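Local coordinates for protein pantothenate kinase (Coxiella burnetii, PDB 3TQC) that phosphorylates (R)-pantothenate with ATP to give (R)-4'-phosphopantothenate, the first step of coenzyme A biosynthesis, at residues B[89-101]-B[196-208]. Sequence-based numbering, arbitrary orientation.
Sequences PKVPYIIGIAGSV and QPDIVILEGLNIL
Lys90 and Asp198 meet through opposite turns: the lysine tucks CG between its backbone N and carbonyl carbon (chi1 73°) and bends again at chi4, while Asp198 sets CG beside its own N. The ammonium NZ then reaches the anti lone pair of Asp198 OD1 in a 2.7 Å salt bridge. One water accepts from NZ and donates to Asp198 O. A second also accepts from NZ and lies unusually close to Pro197 O, so that bond is less certain. Asp198 OD2 takes the backbone N-H of Asn124. Beyond this, strands 93-99 and 199-203 run parallel. Six backbone bonds join the two segments, the first and last reaching Asp198 and Gly204, which flank strand 199-203. On one face the Ile97 CD1 methyl presses against Ile201 CG2 at 3.5 Å, and Ile95 CD1 meets Ile199 CG2. On the other, Ile94 lies alongside Val200. Further on, Ile207 turns back over Gly96, its CD1 3.5 Å from Gly96 CA, a tight fit against the bare backbone. Ile207 CG1 meets Ala98 CB. Near the nucleotide, Val101 CG2 packs on Leu205 CD2 at 3.5 Å. These are two neighbouring central strands of the P-loop kinase sheet, and strand 93-99 leads into the Walker A loop. Glu203 turns its carboxylate away to Ser109. Charge and water join one end of the pair; at the other, where Ser100 and Val101 touch ADP, the contact is apolar.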
# COMPACT_ATOMS: atom_id res chain seq x y z
N PRO B 89 17.14 -7.49 -14.08
CA PRO B 89 17.68 -6.43 -13.25
C PRO B 89 16.62 -5.84 -12.34
O PRO B 89 15.43 -6.10 -12.51
CB PRO B 89 18.14 -5.38 -14.27
CG PRO B 89 17.37 -5.65 -15.50
CD PRO B 89 16.83 -7.04 -15.45
N LYS B 90 17.08 -5.06 -11.37
CA LYS B 90 16.17 -4.30 -10.52
C LYS B 90 15.33 -3.30 -11.31
O LYS B 90 15.67 -2.88 -12.41
CB LYS B 90 16.95 -3.55 -9.44
CG LYS B 90 17.74 -2.34 -9.96
CD LYS B 90 18.71 -1.83 -8.89
CE LYS B 90 19.48 -0.60 -9.39
NZ LYS B 90 18.69 0.67 -9.22
N VAL B 91 14.22 -2.93 -10.70
CA VAL B 91 13.40 -1.84 -11.16
C VAL B 91 13.65 -0.70 -10.15
O VAL B 91 14.24 -0.92 -9.09
CB VAL B 91 11.91 -2.25 -11.17
CG1 VAL B 91 11.64 -3.22 -12.28
CG2 VAL B 91 11.50 -2.82 -9.85
N PRO B 92 13.19 0.53 -10.48
CA PRO B 92 13.49 1.67 -9.63
C PRO B 92 12.73 1.64 -8.31
O PRO B 92 11.63 1.10 -8.22
CB PRO B 92 13.06 2.88 -10.47
CG PRO B 92 12.99 2.36 -11.88
CD PRO B 92 12.48 0.94 -11.69
N TYR B 93 13.34 2.22 -7.30
CA TYR B 93 12.69 2.48 -6.05
C TYR B 93 11.90 3.77 -6.25
O TYR B 93 12.47 4.75 -6.71
CB TYR B 93 13.73 2.64 -4.96
CG TYR B 93 13.15 2.61 -3.58
CD1 TYR B 93 13.07 1.42 -2.88
CD2 TYR B 93 12.69 3.77 -2.97
CE1 TYR B 93 12.53 1.39 -1.62
CE2 TYR B 93 12.14 3.74 -1.73
CZ TYR B 93 12.08 2.55 -1.04
OH TYR B 93 11.53 2.52 0.21
N ILE B 94 10.61 3.78 -5.93
CA ILE B 94 9.78 4.95 -6.16
C ILE B 94 9.29 5.54 -4.86
O ILE B 94 8.66 4.84 -4.06
CB ILE B 94 8.57 4.64 -7.03
CG1 ILE B 94 9.01 4.02 -8.36
CG2 ILE B 94 7.78 5.91 -7.29
CD1 ILE B 94 7.94 4.09 -9.46
N ILE B 95 9.58 6.82 -4.66
CA ILE B 95 9.21 7.52 -3.45
C ILE B 95 8.09 8.51 -3.80
O ILE B 95 8.25 9.35 -4.68
CB ILE B 95 10.40 8.30 -2.88
CG1 ILE B 95 11.52 7.33 -2.47
CG2 ILE B 95 9.99 9.15 -1.68
CD1 ILE B 95 12.88 8.05 -2.22
N GLY B 96 6.97 8.41 -3.11
CA GLY B 96 5.82 9.26 -3.36
C GLY B 96 5.90 10.51 -2.52
O GLY B 96 6.31 10.45 -1.36
N ILE B 97 5.56 11.66 -3.10
CA ILE B 97 5.43 12.88 -2.32
C ILE B 97 4.06 13.47 -2.56
O ILE B 97 3.71 13.83 -3.69
CB ILE B 97 6.49 13.90 -2.67
CG1 ILE B 97 7.89 13.33 -2.47
CG2 ILE B 97 6.35 15.14 -1.77
CD1 ILE B 97 8.94 14.37 -2.71
N ALA B 98 3.27 13.55 -1.50
CA ALA B 98 1.90 14.02 -1.56
C ALA B 98 1.74 15.23 -0.63
O ALA B 98 2.63 15.53 0.16
CB ALA B 98 0.96 12.91 -1.15
N GLY B 99 0.61 15.90 -0.73
CA GLY B 99 0.34 17.08 0.05
C GLY B 99 -0.51 18.05 -0.75
O GLY B 99 -0.71 17.85 -1.95
N SER B 100 -1.04 19.07 -0.07
CA SER B 100 -1.90 20.08 -0.66
C SER B 100 -1.22 20.79 -1.80
O SER B 100 0.01 20.82 -1.88
CB SER B 100 -2.26 21.13 0.38
OG SER B 100 -2.84 22.28 -0.20
N VAL B 101 -2.03 21.40 -2.66
CA VAL B 101 -1.53 22.41 -3.56
C VAL B 101 -0.80 23.47 -2.72
O VAL B 101 -1.31 23.89 -1.68
CB VAL B 101 -2.69 23.09 -4.36
CG1 VAL B 101 -2.15 24.22 -5.28
CG2 VAL B 101 -3.51 22.05 -5.16
N GLN B 196 14.65 3.85 -16.40
CA GLN B 196 15.10 2.98 -15.30
C GLN B 196 16.16 3.61 -14.41
O GLN B 196 17.22 3.05 -14.21
CB GLN B 196 15.56 1.61 -15.84
CG GLN B 196 14.41 0.82 -16.43
CD GLN B 196 13.38 0.42 -15.39
OE1 GLN B 196 12.18 0.69 -15.55
NE2 GLN B 196 13.83 -0.25 -14.34
N PRO B 197 15.84 4.78 -13.84
CA PRO B 197 16.76 5.38 -12.89
C PRO B 197 16.76 4.52 -11.63
O PRO B 197 16.02 3.53 -11.55
CB PRO B 197 16.11 6.72 -12.60
CG PRO B 197 14.65 6.44 -12.71
CD PRO B 197 14.52 5.45 -13.82
N ASP B 198 17.56 4.88 -10.66
CA ASP B 198 17.60 4.12 -9.43
C ASP B 198 16.41 4.50 -8.57
O ASP B 198 15.89 3.68 -7.83
CB ASP B 198 18.90 4.41 -8.71
CG ASP B 198 20.09 4.01 -9.53
OD1 ASP B 198 20.23 2.77 -9.76
OD2 ASP B 198 20.85 4.92 -9.96
N ILE B 199 16.01 5.76 -8.67
CA ILE B 199 14.93 6.30 -7.86
C ILE B 199 14.03 7.17 -8.71
O ILE B 199 14.51 7.95 -9.55
CB ILE B 199 15.48 7.14 -6.69
CG1 ILE B 199 16.35 6.27 -5.77
CG2 ILE B 199 14.33 7.82 -5.95
CD1 ILE B 199 17.11 7.07 -4.68
N VAL B 200 12.72 7.00 -8.52
CA VAL B 200 11.75 7.90 -9.09
C VAL B 200 11.07 8.58 -7.94
O VAL B 200 10.59 7.91 -7.02
CB VAL B 200 10.70 7.14 -9.93
CG1 VAL B 200 9.61 8.09 -10.40
CG2 VAL B 200 11.38 6.42 -11.11
N ILE B 201 11.05 9.90 -7.94
CA ILE B 201 10.29 10.63 -6.95
C ILE B 201 8.99 10.98 -7.63
O ILE B 201 8.99 11.69 -8.63
CB ILE B 201 11.02 11.88 -6.45
CG1 ILE B 201 12.27 11.49 -5.64
CG2 ILE B 201 10.10 12.76 -5.59
CD1 ILE B 201 13.23 12.63 -5.40
N LEU B 202 7.89 10.47 -7.12
CA LEU B 202 6.57 10.70 -7.71
C LEU B 202 5.82 11.72 -6.87
O LEU B 202 5.41 11.42 -5.76
CB LEU B 202 5.80 9.38 -7.78
CG LEU B 202 4.41 9.44 -8.40
CD1 LEU B 202 4.47 9.92 -9.85
CD2 LEU B 202 3.72 8.08 -8.30
N GLU B 203 5.66 12.93 -7.39
CA GLU B 203 4.94 13.96 -6.65
C GLU B 203 3.60 14.26 -7.30
O GLU B 203 3.48 14.27 -8.52
CB GLU B 203 5.75 15.26 -6.51
CG GLU B 203 6.31 15.75 -7.81
CD GLU B 203 6.24 17.26 -7.97
OE1 GLU B 203 5.13 17.83 -7.87
OE2 GLU B 203 7.30 17.86 -8.27
N GLY B 204 2.60 14.49 -6.46
CA GLY B 204 1.32 15.02 -6.90
C GLY B 204 0.28 14.95 -5.81
O GLY B 204 0.41 14.20 -4.85
N LEU B 205 -0.78 15.72 -6.01
CA LEU B 205 -1.93 15.76 -5.09
C LEU B 205 -2.49 14.37 -4.74
O LEU B 205 -2.89 14.13 -3.60
CB LEU B 205 -3.08 16.58 -5.72
CG LEU B 205 -2.77 17.98 -6.26
CD1 LEU B 205 -4.02 18.66 -6.80
CD2 LEU B 205 -2.14 18.84 -5.16
N ASN B 206 -2.52 13.48 -5.72
CA ASN B 206 -3.45 12.35 -5.72
C ASN B 206 -2.83 10.99 -5.50
O ASN B 206 -3.49 9.99 -5.72
CB ASN B 206 -4.19 12.32 -7.06
CG ASN B 206 -3.24 12.24 -8.26
OD1 ASN B 206 -2.09 12.65 -8.18
ND2 ASN B 206 -3.74 11.73 -9.39
N ILE B 207 -1.57 10.94 -5.09
CA ILE B 207 -0.83 9.68 -5.15
C ILE B 207 -1.23 8.68 -4.07
O ILE B 207 -0.88 7.51 -4.18
CB ILE B 207 0.68 9.87 -5.09
CG1 ILE B 207 1.08 10.63 -3.83
CG2 ILE B 207 1.14 10.56 -6.35
CD1 ILE B 207 2.53 10.40 -3.43
N LEU B 208 -1.92 9.16 -3.04
CA LEU B 208 -2.35 8.32 -1.93
C LEU B 208 -3.83 7.91 -2.05
O LEU B 208 -4.35 7.19 -1.21
CB LEU B 208 -2.12 9.06 -0.62
CG LEU B 208 -0.67 9.47 -0.41
CD1 LEU B 208 -0.44 10.10 0.94
CD2 LEU B 208 0.22 8.25 -0.59
O HOH W 1 17.31 1.35 -6.91
O HOH W 2 16.66 1.14 -11.40